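Local coordinates for cytoplasmic export protein 1 (Saccharomyces cerevisiae, PDB 3VWA), which takes part in nuclear tRNA export, and may collect tRNA from export receptors at the nuclear pore and deliver aminoacylated tRNA to the translation machinery, at residues G282-E285 / N286-P290; C293-I296 / K297-T301. One frame throughout, in Å; residues are numbered along the deposited sequence.

Contact 1 (G282-E285 / N286-P290)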
loop_
_atom_site.group_PDB
_atom_site.type_symbol
_atom_site.label_atom_id
_atom_site.label_comp_id
_atom_site.label_asym_id
_atom_site.label_seq_id
_atom_site.Cartn_x
_atom_site.Cartn_y
_atom_site.Cartn_z
ATOM N N GLY A 282 0.254 5.153 7.463
ATOM C CA GLY A 282 1.257 4.561 8.342
ATOM C C GLY A 282 0.750 3.333 8.996
ATOM O O GLY A 282 1.475 2.336 9.010
HETATM N N MSE A 283 -0.500 3.363 9.515
HETATM C CA MSE A 283 -0.966 2.213 10.315
HETATM C C MSE A 283 -1.173 1.005 9.453
HETATM O O MSE A 283 -0.809 -0.157 9.822
HETATM C CB MSE A 283 -2.240 2.445 11.129
HETATM C CG MSE A 283 -2.226 1.250 12.079
HETATM SE SE MSE A 283 -3.698 1.162 13.317
HETATM C CE MSE A 283 -5.379 1.336 12.294
ATOM N N ILE A 284 -1.778 1.228 8.294
ATOM C CA ILE A 284 -1.967 0.130 7.377
ATOM C C ILE A 284 -0.640 -0.308 6.751
ATOM O O ILE A 284 -0.281 -1.499 6.799
ATOM C CB ILE A 284 -2.968 0.478 6.260
ATOM C CG1 ILE A 284 -4.373 0.586 6.889
ATOM C CG2 ILE A 284 -2.867 -0.576 5.148
ATOM C CD1 ILE A 284 -5.521 0.635 5.909
ATOM N N GLU A 285 0.067 0.659 6.165
ATOM C CA GLU A 285 1.308 0.414 5.416
ATOM C C GLU A 285 2.426 -0.141 6.276
ATOM O O GLU A 285 3.112 -1.070 5.863
ATOM C CB GLU A 285 1.813 1.709 4.751
ATOM C CG GLU A 285 0.863 2.373 3.768
ATOM C CD GLU A 285 -0.165 3.299 4.431
ATOM O OE1 GLU A 285 -0.387 3.195 5.657
ATOM O OE2 GLU A 285 -0.770 4.151 3.737
ATOM N N ASN A 286 2.638 0.431 7.453
ATOM C CA ASN A 286 3.838 0.133 8.221
ATOM C C ASN A 286 3.578 -0.554 9.547
ATOM O O ASN A 286 4.509 -0.796 10.282
ATOM C CB ASN A 286 4.661 1.413 8.476
ATOM C CG ASN A 286 5.071 2.106 7.182
ATOM O OD1 ASN A 286 5.396 1.453 6.187
ATOM N ND2 ASN A 286 4.966 3.418 7.161
ATOM N N PHE A 287 2.331 -0.866 9.871
ATOM C CA PHE A 287 2.068 -1.591 11.107
ATOM C C PHE A 287 1.309 -2.837 10.723
ATOM O O PHE A 287 1.835 -3.966 10.851
ATOM C CB PHE A 287 1.257 -0.723 12.098
ATOM C CG PHE A 287 1.393 -1.135 13.534
ATOM C CD1 PHE A 287 1.960 -2.356 13.881
ATOM C CD2 PHE A 287 0.903 -0.307 14.557
ATOM C CE1 PHE A 287 2.050 -2.741 15.207
ATOM C CE2 PHE A 287 1.013 -0.682 15.893
ATOM C CZ PHE A 287 1.581 -1.901 16.216
ATOM N N ILE A 288 0.081 -2.651 10.217
ATOM C CA ILE A 288 -0.757 -3.810 9.915
ATOM C C ILE A 288 -0.147 -4.783 8.880
ATOM O O ILE A 288 -0.012 -5.992 9.149
ATOM C CB ILE A 288 -2.220 -3.401 9.556
ATOM C CG1 ILE A 288 -2.871 -2.664 10.721
ATOM C CG2 ILE A 288 -3.025 -4.615 9.195
ATOM C CD1 ILE A 288 -4.222 -2.035 10.408
ATOM N N ILE A 289 0.204 -4.272 7.701
ATOM C CA ILE A 289 0.686 -5.128 6.609
ATOM C C ILE A 289 1.955 -5.953 6.944
ATOM O O ILE A 289 2.012 -7.136 6.638
ATOM C CB ILE A 289 0.910 -4.343 5.283
ATOM C CG1 ILE A 289 -0.428 -3.923 4.606
ATOM C CG2 ILE A 289 1.613 -5.213 4.297
ATOM C CD1 ILE A 289 -0.219 -2.967 3.437
ATOM N N PRO A 290 3.011 -5.311 7.480
ATOM C CA PRO A 290 4.183 -6.061 7.804
ATOM C C PRO A 290 3.944 -7.092 8.897
ATOM O O PRO A 290 4.518 -8.169 8.801
ATOM C CB PRO A 290 5.227 -4.993 8.255
ATOM C CG PRO A 290 4.565 -3.675 8.185
ATOM C CD PRO A 290 3.143 -3.856 7.727
#
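Ile288 N gives its hydrogen to Met283 O at 2.7 Å with an almost straight bond (178°), five residues along instead of the usual four, and Ile289 N repeats that step to Ile284 O at 3.0 Å. This is a pi-type turn early in the helix; Asn286 N still keeps the ordinary four-residue spacing, reaching Gly282 O at 2.7 Å. Glu285 folds back at chi2, and its OE1 takes the backbone N-H of Gly282 at 2.7 Å from above the carboxylate plane. Pro290 has no N-H, and the helix is kinked where that bond is missing; its CD lies 3.4 Å from Glu285 O instead. In selenomethionine Met283, CG stands opposite the backbone N (chi1 -166°), which brings it 4.0 Å from Phe287 CB, while CE meets Ile288 CD1. Ile284 CG2 touches Ile289 CD1, and both isoleucines pack on Leu331. Asn286 ND2 is hydrogen-bonded to Ile140 O; an alanine here would probably leave that carbonyl without its donor and cut a polar tie between this turn and the kinase-like domain. The widened turn is consistent with fitting a proline into the helix, with buried apolar side chains packed around it.

Contact 2 (C293-I296 / K297-T301)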
loop_
_atom_site.group_PDB
_atom_site.type_symbol
_atom_site.label_atom_id
_atom_site.label_comp_id
_atom_site.label_asym_id
_atom_site.label_seq_id
_atom_site.Cartn_x
_atom_site.Cartn_y
_atom_site.Cartn_z
ATOM N N CYS A 293 2.112 -9.959 7.147
ATOM C CA CYS A 293 3.105 -10.636 6.320
ATOM C C CYS A 293 3.943 -11.580 7.175
ATOM O O CYS A 293 4.093 -12.742 6.824
ATOM C CB CYS A 293 3.981 -9.634 5.581
ATOM S SG CYS A 293 3.115 -8.771 4.229
ATOM N N GLU A 294 4.422 -11.119 8.324
ATOM C CA GLU A 294 5.161 -12.000 9.237
ATOM C C GLU A 294 4.352 -13.229 9.636
ATOM O O GLU A 294 4.879 -14.354 9.700
ATOM C CB GLU A 294 5.599 -11.227 10.505
ATOM C CG GLU A 294 6.893 -10.461 10.325
ATOM C CD GLU A 294 7.984 -11.386 9.815
ATOM O OE1 GLU A 294 8.188 -12.471 10.435
ATOM O OE2 GLU A 294 8.586 -11.042 8.772
ATOM N N ILE A 295 3.063 -13.026 9.940
ATOM C CA ILE A 295 2.238 -14.168 10.370
ATOM C C ILE A 295 1.987 -15.111 9.228
ATOM O O ILE A 295 1.992 -16.319 9.432
ATOM C CB ILE A 295 0.951 -13.741 11.076
ATOM C CG1 ILE A 295 1.329 -13.263 12.479
ATOM C CG2 ILE A 295 -0.035 -14.940 11.188
ATOM C CD1 ILE A 295 0.636 -11.974 12.882
ATOM N N ILE A 296 1.853 -14.563 8.013
ATOM C CA ILE A 296 1.697 -15.373 6.814
ATOM C C ILE A 296 2.905 -16.284 6.521
ATOM O O ILE A 296 2.737 -17.477 6.167
ATOM C CB ILE A 296 1.392 -14.537 5.534
ATOM C CG1 ILE A 296 -0.051 -13.979 5.576
ATOM C CG2 ILE A 296 1.534 -15.424 4.311
ATOM C CD1 ILE A 296 -0.325 -12.866 4.583
ATOM N N LYS A 297 4.110 -15.731 6.635
ATOM C CA LYS A 297 5.336 -16.540 6.421
ATOM C C LYS A 297 5.371 -17.708 7.399
ATOM O O LYS A 297 5.645 -18.843 6.998
ATOM C CB LYS A 297 6.600 -15.685 6.580
ATOM C CG LYS A 297 6.747 -14.612 5.516
ATOM C CD LYS A 297 7.828 -13.596 5.876
ATOM C CE LYS A 297 7.890 -12.483 4.825
ATOM N NZ LYS A 297 8.229 -11.151 5.423
ATOM N N LEU A 298 5.059 -17.450 8.667
ATOM C CA LEU A 298 5.022 -18.537 9.641
ATOM C C LEU A 298 4.072 -19.638 9.203
ATOM O O LEU A 298 4.435 -20.812 9.190
ATOM C CB LEU A 298 4.698 -18.070 11.066
ATOM C CG LEU A 298 5.822 -17.713 12.069
ATOM C CD1 LEU A 298 7.059 -18.604 11.886
ATOM C CD2 LEU A 298 6.193 -16.215 12.069
ATOM N N LEU A 299 2.859 -19.263 8.813
ATOM C CA LEU A 299 1.868 -20.246 8.397
ATOM C C LEU A 299 2.311 -21.052 7.166
ATOM O O LEU A 299 1.925 -22.203 7.001
ATOM C CB LEU A 299 0.572 -19.537 8.066
ATOM C CG LEU A 299 -0.096 -18.794 9.195
ATOM C CD1 LEU A 299 -1.290 -18.100 8.571
ATOM C CD2 LEU A 299 -0.509 -19.780 10.272
HETATM N N MSE A 300 3.088 -20.415 6.293
HETATM C CA MSE A 300 3.519 -21.017 5.037
HETATM C C MSE A 300 4.613 -22.012 5.319
HETATM O O MSE A 300 4.704 -23.039 4.657
HETATM C CB MSE A 300 3.986 -19.910 4.097
HETATM C CG MSE A 300 2.774 -19.393 3.338
HETATM SE SE MSE A 300 3.409 -18.235 1.857
HETATM C CE MSE A 300 1.633 -17.415 1.731
ATOM N N THR A 301 5.468 -21.727 6.290
ATOM C CA THR A 301 6.374 -22.758 6.793
ATOM C C THR A 301 5.613 -23.952 7.447
ATOM O O THR A 301 5.942 -25.118 7.203
ATOM C CB THR A 301 7.424 -22.123 7.711
ATOM O OG1 THR A 301 8.188 -21.205 6.933
ATOM C CG2 THR A 301 8.354 -23.171 8.339
#
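A regular alpha-helical stretch of helix 283-303 brings Ile296 and Met300 together one turn apart, side by side and pointing the same way. Ile296 CG2 and the CE of Met300, a selenomethionine, stand 3.3 Å apart, tighter than normal van der Waals contact, so the exact spacing is doubtful. The Met300 chain runs extended beyond CG, which carries its methyl alongside that branch. In the backbone, Met300 N is hydrogen-bonded to Ile296 O at 3.0 Å, in the same four-residue pattern by which Lys297 N meets Cys293 O and Leu299 N meets Ile295 O. Leu299 CG comes 3.2 Å from Ile295 O, and CD1 lies near Ile295 CG2. Glu294 and Lys297 form a salt bridge whose hydrogen bond, NZ to OE2, is weak at 3.4 Å. The glutamate is bent at chi2 and the lysine near its end, while the lysine's CG rests 3.5 Å from Cys293 O. Leu298 CD2 lies close to Glu294 O on the exposed side. The buried side faces two neighbours: Ile296 packs on Phe324 and Leu299 on Leu321, both of helix 321-335, while Cys293 and Met300 touch that helix and also reach Leu345 and Gln348 of helix 342-351.

Overall arrangement
Coming from the N terminus, the chain passes through the kinase-like domain and the helices up to 255-271 before helix 283-303, where both contacts lie in series, neither nested nor crossed. Neither closes a loop, since each joins residues a few positions apart on the same helix. Contact 1 opens first, deep in the molecule, and places its turn between Ile140, Lys141 and helix 239-248 on one hand and helix 321-335 on the other. Contact 2 follows, centre to centre about 16 Å on, against helices 321-335 and 342-351. Helix 321-335 packs on both, while helix 283-303 itself runs from the kinase-like part toward the helices leading to the HEAT repeats.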